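Cytosolic IMP-GMP specific 5'-nucleotidase (Legionella pneumophila subsp. pneumophila, PDB 4OHF) probably hydrolyses purine nucleoside monophosphates such as IMP and GMP to nucleoside and phosphate, as a magnesium-binding cytosolic 5'-nucleotidase of the HAD superfamily. Local coordinates at residues S38-L43 against S129-I134; Y222-F227 against G236-V241. All coordinates share one frame; numbering follows the deposited sequence.

Interaction 1. Residues S38-L43 against S129-I134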
# COMPACT_ATOMS: atom_id res chain seq x y z
N SER B 38 -17.69 -32.13 -6.61
CA SER B 38 -17.71 -33.18 -5.61
C SER B 38 -16.34 -33.82 -5.39
O SER B 38 -15.93 -34.02 -4.25
CB SER B 38 -18.72 -34.26 -6.01
OG SER B 38 -18.66 -35.33 -5.09
N LEU B 39 -15.64 -34.13 -6.48
CA LEU B 39 -14.32 -34.73 -6.37
C LEU B 39 -13.44 -33.78 -5.57
O LEU B 39 -12.87 -34.17 -4.54
CB LEU B 39 -13.71 -34.95 -7.75
CG LEU B 39 -12.74 -36.12 -7.97
CD1 LEU B 39 -11.75 -35.73 -9.05
CD2 LEU B 39 -11.99 -36.46 -6.69
N VAL B 40 -13.34 -32.53 -6.03
CA VAL B 40 -12.53 -31.53 -5.34
C VAL B 40 -12.92 -31.46 -3.88
O VAL B 40 -12.06 -31.40 -3.01
CB VAL B 40 -12.68 -30.13 -5.96
CG1 VAL B 40 -11.93 -29.11 -5.12
CG2 VAL B 40 -12.12 -30.13 -7.37
N TYR B 41 -14.21 -31.48 -3.60
CA TYR B 41 -14.66 -31.44 -2.22
C TYR B 41 -14.04 -32.62 -1.46
O TYR B 41 -13.34 -32.41 -0.46
CB TYR B 41 -16.19 -31.50 -2.18
CG TYR B 41 -16.79 -31.57 -0.78
CD1 TYR B 41 -17.04 -32.79 -0.18
CD2 TYR B 41 -17.13 -30.41 -0.09
CE1 TYR B 41 -17.64 -32.87 1.07
CE2 TYR B 41 -17.72 -30.47 1.16
CZ TYR B 41 -17.98 -31.70 1.74
OH TYR B 41 -18.57 -31.78 2.98
N ASP B 42 -14.27 -33.85 -1.94
CA ASP B 42 -13.70 -35.02 -1.29
C ASP B 42 -12.19 -34.92 -1.11
O ASP B 42 -11.69 -34.94 0.01
CB ASP B 42 -14.02 -36.30 -2.07
CG ASP B 42 -15.51 -36.60 -2.12
OD1 ASP B 42 -16.25 -36.15 -1.22
OD2 ASP B 42 -15.94 -37.30 -3.06
N LEU B 43 -11.45 -34.82 -2.21
CA LEU B 43 -10.00 -34.73 -2.11
C LEU B 43 -9.54 -33.69 -1.08
O LEU B 43 -8.63 -33.96 -0.30
CB LEU B 43 -9.39 -34.39 -3.48
CG LEU B 43 -9.63 -35.39 -4.61
CD1 LEU B 43 -9.05 -34.86 -5.90
CD2 LEU B 43 -9.03 -36.73 -4.24
N SER B 129 -14.55 -22.82 -6.11
CA SER B 129 -15.14 -21.86 -5.19
C SER B 129 -16.36 -22.40 -4.46
O SER B 129 -16.51 -22.23 -3.26
CB SER B 129 -15.54 -20.59 -5.93
OG SER B 129 -14.42 -19.73 -6.08
N ILE B 130 -17.24 -23.04 -5.21
CA ILE B 130 -18.45 -23.59 -4.64
C ILE B 130 -18.12 -24.67 -3.62
O ILE B 130 -18.72 -24.71 -2.55
CB ILE B 130 -19.36 -24.11 -5.76
CG1 ILE B 130 -20.07 -22.92 -6.41
CG2 ILE B 130 -20.34 -25.14 -5.22
CD1 ILE B 130 -20.83 -23.23 -7.68
N ALA B 131 -17.17 -25.54 -3.94
CA ALA B 131 -16.79 -26.58 -2.99
C ALA B 131 -16.19 -25.90 -1.76
O ALA B 131 -16.49 -26.27 -0.61
CB ALA B 131 -15.78 -27.52 -3.62
N PHE B 132 -15.35 -24.90 -2.00
CA PHE B 132 -14.71 -24.17 -0.91
C PHE B 132 -15.76 -23.65 0.07
O PHE B 132 -15.63 -23.86 1.28
CB PHE B 132 -13.90 -23.00 -1.46
CG PHE B 132 -12.89 -22.43 -0.49
CD1 PHE B 132 -13.28 -22.03 0.79
CD2 PHE B 132 -11.56 -22.30 -0.85
CE1 PHE B 132 -12.35 -21.49 1.69
CE2 PHE B 132 -10.62 -21.76 0.04
CZ PHE B 132 -11.02 -21.36 1.31
N CYS B 133 -16.78 -22.98 -0.46
CA CYS B 133 -17.85 -22.42 0.37
C CYS B 133 -18.59 -23.46 1.18
O CYS B 133 -18.78 -23.29 2.38
CB CYS B 133 -18.85 -21.64 -0.49
SG CYS B 133 -18.25 -20.04 -1.05
N ILE B 134 -19.02 -24.53 0.53
CA ILE B 134 -19.74 -25.58 1.24
C ILE B 134 -18.88 -26.16 2.36
O ILE B 134 -19.31 -26.23 3.52
CB ILE B 134 -20.13 -26.72 0.30
CG1 ILE B 134 -21.12 -26.20 -0.75
CG2 ILE B 134 -20.72 -27.86 1.10
CD1 ILE B 134 -21.46 -27.21 -1.82

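Interaction 2. Residues Y222-F227 against G236-V241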
# COMPACT_ATOMS: atom_id res chain seq x y z
N TYR B 222 -8.81 -37.36 -26.11
CA TYR B 222 -10.07 -37.96 -25.67
C TYR B 222 -11.31 -37.16 -26.06
O TYR B 222 -12.32 -37.73 -26.49
CB TYR B 222 -10.05 -38.15 -24.14
CG TYR B 222 -11.36 -38.67 -23.57
CD1 TYR B 222 -11.67 -40.03 -23.57
CD2 TYR B 222 -12.32 -37.79 -23.07
CE1 TYR B 222 -12.90 -40.51 -23.09
CE2 TYR B 222 -13.54 -38.25 -22.59
CZ TYR B 222 -13.83 -39.61 -22.60
OH TYR B 222 -15.05 -40.06 -22.13
N ALA B 223 -11.25 -35.84 -25.91
CA ALA B 223 -12.41 -35.00 -26.20
C ALA B 223 -12.58 -34.39 -27.59
O ALA B 223 -13.66 -33.91 -27.92
CB ALA B 223 -12.50 -33.89 -25.15
N LEU B 224 -11.54 -34.40 -28.41
CA LEU B 224 -11.66 -33.82 -29.74
C LEU B 224 -11.57 -34.82 -30.89
O LEU B 224 -12.35 -34.77 -31.85
CB LEU B 224 -10.61 -32.72 -29.93
CG LEU B 224 -10.59 -31.61 -28.89
CD1 LEU B 224 -9.47 -30.66 -29.19
CD2 LEU B 224 -11.93 -30.88 -28.89
N SER B 225 -10.61 -35.72 -30.81
CA SER B 225 -10.40 -36.71 -31.86
C SER B 225 -11.67 -37.38 -32.36
O SER B 225 -11.91 -37.45 -33.56
CB SER B 225 -9.40 -37.77 -31.38
OG SER B 225 -8.10 -37.22 -31.22
N PRO B 226 -12.51 -37.87 -31.44
CA PRO B 226 -13.75 -38.53 -31.85
C PRO B 226 -14.55 -37.83 -32.96
O PRO B 226 -15.38 -38.45 -33.60
CB PRO B 226 -14.54 -38.64 -30.54
CG PRO B 226 -13.47 -38.83 -29.55
CD PRO B 226 -12.44 -37.80 -29.97
N PHE B 227 -14.29 -36.54 -33.19
CA PHE B 227 -15.04 -35.79 -34.20
C PHE B 227 -14.19 -35.27 -35.35
O PHE B 227 -14.59 -34.36 -36.07
CB PHE B 227 -15.74 -34.60 -33.54
CG PHE B 227 -16.42 -34.94 -32.25
CD1 PHE B 227 -17.58 -35.69 -32.24
CD2 PHE B 227 -15.87 -34.52 -31.04
CE1 PHE B 227 -18.20 -36.02 -31.05
CE2 PHE B 227 -16.48 -34.84 -29.84
CZ PHE B 227 -17.65 -35.60 -29.84
N GLY B 236 -3.80 -30.23 -35.46
CA GLY B 236 -3.94 -29.34 -36.60
C GLY B 236 -4.90 -28.20 -36.32
O GLY B 236 -4.91 -27.17 -37.01
N LEU B 237 -5.71 -28.38 -35.28
CA LEU B 237 -6.67 -27.37 -34.87
C LEU B 237 -5.98 -26.21 -34.17
O LEU B 237 -6.47 -25.08 -34.17
CB LEU B 237 -7.70 -27.99 -33.93
CG LEU B 237 -8.67 -29.02 -34.50
CD1 LEU B 237 -9.48 -29.63 -33.38
CD2 LEU B 237 -9.58 -28.34 -35.51
N PHE B 238 -4.82 -26.48 -33.57
CA PHE B 238 -4.11 -25.44 -32.83
C PHE B 238 -2.75 -24.99 -33.34
O PHE B 238 -1.87 -25.80 -33.62
CB PHE B 238 -4.02 -25.90 -31.37
CG PHE B 238 -5.33 -26.34 -30.80
CD1 PHE B 238 -6.34 -25.43 -30.57
CD2 PHE B 238 -5.58 -27.69 -30.57
CE1 PHE B 238 -7.59 -25.85 -30.12
CE2 PHE B 238 -6.82 -28.13 -30.11
CZ PHE B 238 -7.83 -27.20 -29.89
N GLU B 239 -2.59 -23.68 -33.45
CA GLU B 239 -1.35 -23.07 -33.91
C GLU B 239 -0.29 -23.30 -32.84
O GLU B 239 0.79 -23.81 -33.12
CB GLU B 239 -1.56 -21.57 -34.14
CG GLU B 239 -0.45 -20.87 -34.92
CD GLU B 239 -0.40 -21.28 -36.39
OE1 GLU B 239 0.37 -20.66 -37.15
OE2 GLU B 239 -1.13 -22.23 -36.79
N PHE B 240 -0.61 -22.90 -31.61
CA PHE B 240 0.28 -23.09 -30.46
C PHE B 240 -0.50 -23.75 -29.36
O PHE B 240 -1.74 -23.64 -29.28
CB PHE B 240 0.77 -21.76 -29.89
CG PHE B 240 1.62 -20.97 -30.81
CD1 PHE B 240 1.04 -20.09 -31.72
CD2 PHE B 240 3.00 -21.07 -30.76
CE1 PHE B 240 1.83 -19.33 -32.57
CE2 PHE B 240 3.81 -20.32 -31.59
CZ PHE B 240 3.22 -19.44 -32.50
N VAL B 241 0.22 -24.43 -28.48
CA VAL B 241 -0.41 -25.05 -27.35
C VAL B 241 0.56 -24.81 -26.21
O VAL B 241 1.62 -25.42 -26.16
CB VAL B 241 -0.71 -26.57 -27.61
CG1 VAL B 241 0.48 -27.22 -28.23
CG2 VAL B 241 -1.09 -27.27 -26.30

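Interaction 1. Residues S38-L43 against S129-I134
Tyr41 meets Ala131 and Ile134 because a chi1 of 176° turns its ring opposite the backbone nitrogen and out along the flank of the neighbouring helix. On the other helix, Ile134 has a chi1 of -64°, which places the CG2 branch beside its own carbonyl carbon and within reach of the tyrosine. Ring atom CE2 of Tyr41 lies 4.0 Å from Ile134 CG2, the two side chains crossing at roughly a right angle and the methyl approaching the ring obliquely. Nearer the root of the side chain, Tyr41 CB packs 4.3 Å from Ala131 CB. Here the ring's edge passes the alanine carbonyl, with Tyr41 CD2 4.2 Å from Ala131 O. Val40 adds the remaining touch, its CG1 branch resting 4.4 Å from Ala131 CB.

The small side chain of Ala131 is directed toward segment 38-43 and meets Val40 and Tyr41 together. The axes of segments 38-43 and 129-134 approach to 8.9 Å and cross at -46°. Phe63 packs on both Tyr41 and Ile134, while Phe128 touches Val40, so aromatic residues from loops extend the apolar layer beyond the two helices. The phenol OH of Tyr41 hydrogen-bonds with OE1 of Gln138, one turn past Ile134 on helix 129-143.

No hydrogen bond joins the two six-residue segments themselves. Their cohesion therefore rests on buried van der Waals packing, and the polar end of the tyrosine is satisfied farther along the same helix, so Tyr41 meets helix 129-143 through CB near the backbone and through its OH at Gln138.

Interaction 2. Residues Y222-F227 against G236-V241
Leu224, on helix 213-224, reaches across to Leu237 and Phe238. Its CB already points at the opposing segment but stays behind the contact, as does CG. Chi1 is -55°, which sets CG beside the backbone nitrogen, and chi2 of 178° then carries CD1 directly away from CA, so that the side chain is fully extended. This methyl does the touching across the segments. It arrives at the edge of the Phe238 ring, near the ring plane, 3.8 Å from Phe238 CE2, and is almost equally close to the next ring atom, with Phe238 CZ at 3.9 Å. On another side the same Leu224 CD1 lies 4.3 Å from Leu237 CD1.

Leu224 and Phe238 approach from opposite directions, the methyl and the ring edge meeting between the two backbones. The preceding residue closes one face of the ring, with Leu237 CB 3.9 Å above the ring plane and over its centre. Phe238 also packs on Ile205 and Ile207 of strand 204-208. Leu224 and Leu237 in turn touch helix 189-200, through Val192 and Ile199 respectively, so the three residues are buried among apolar neighbours.

The contact joins the helix of a beta-alpha-beta unit to the segment 236-241 that leads into its second strand. Strands 204-208 and 240-243 lie side by side and parallel, with helix 213-224 as the crossover between them, as is characteristic of the Rossmann-like core of HAD proteins.

The two contacts lie in different parts of one chain, with centres 30 Å apart and nearest atoms about 14 Å apart, so they do not touch. Interaction 1 comes first in sequence and closes before interaction 2 opens. It pairs two helices, 33-51 and 129-143, of the helical bundle, which is probably the cap of this HAD enzyme, whereas interaction 2 lies against the mixed sheet, in the core. The magnesium ion held by Asp23, Asp25 and Asp303 is about 12 Å from the side chain of Val40 and about 13 Å from that of Phe238. Both contacts thus pack parts of the fold near the metal site without lining it.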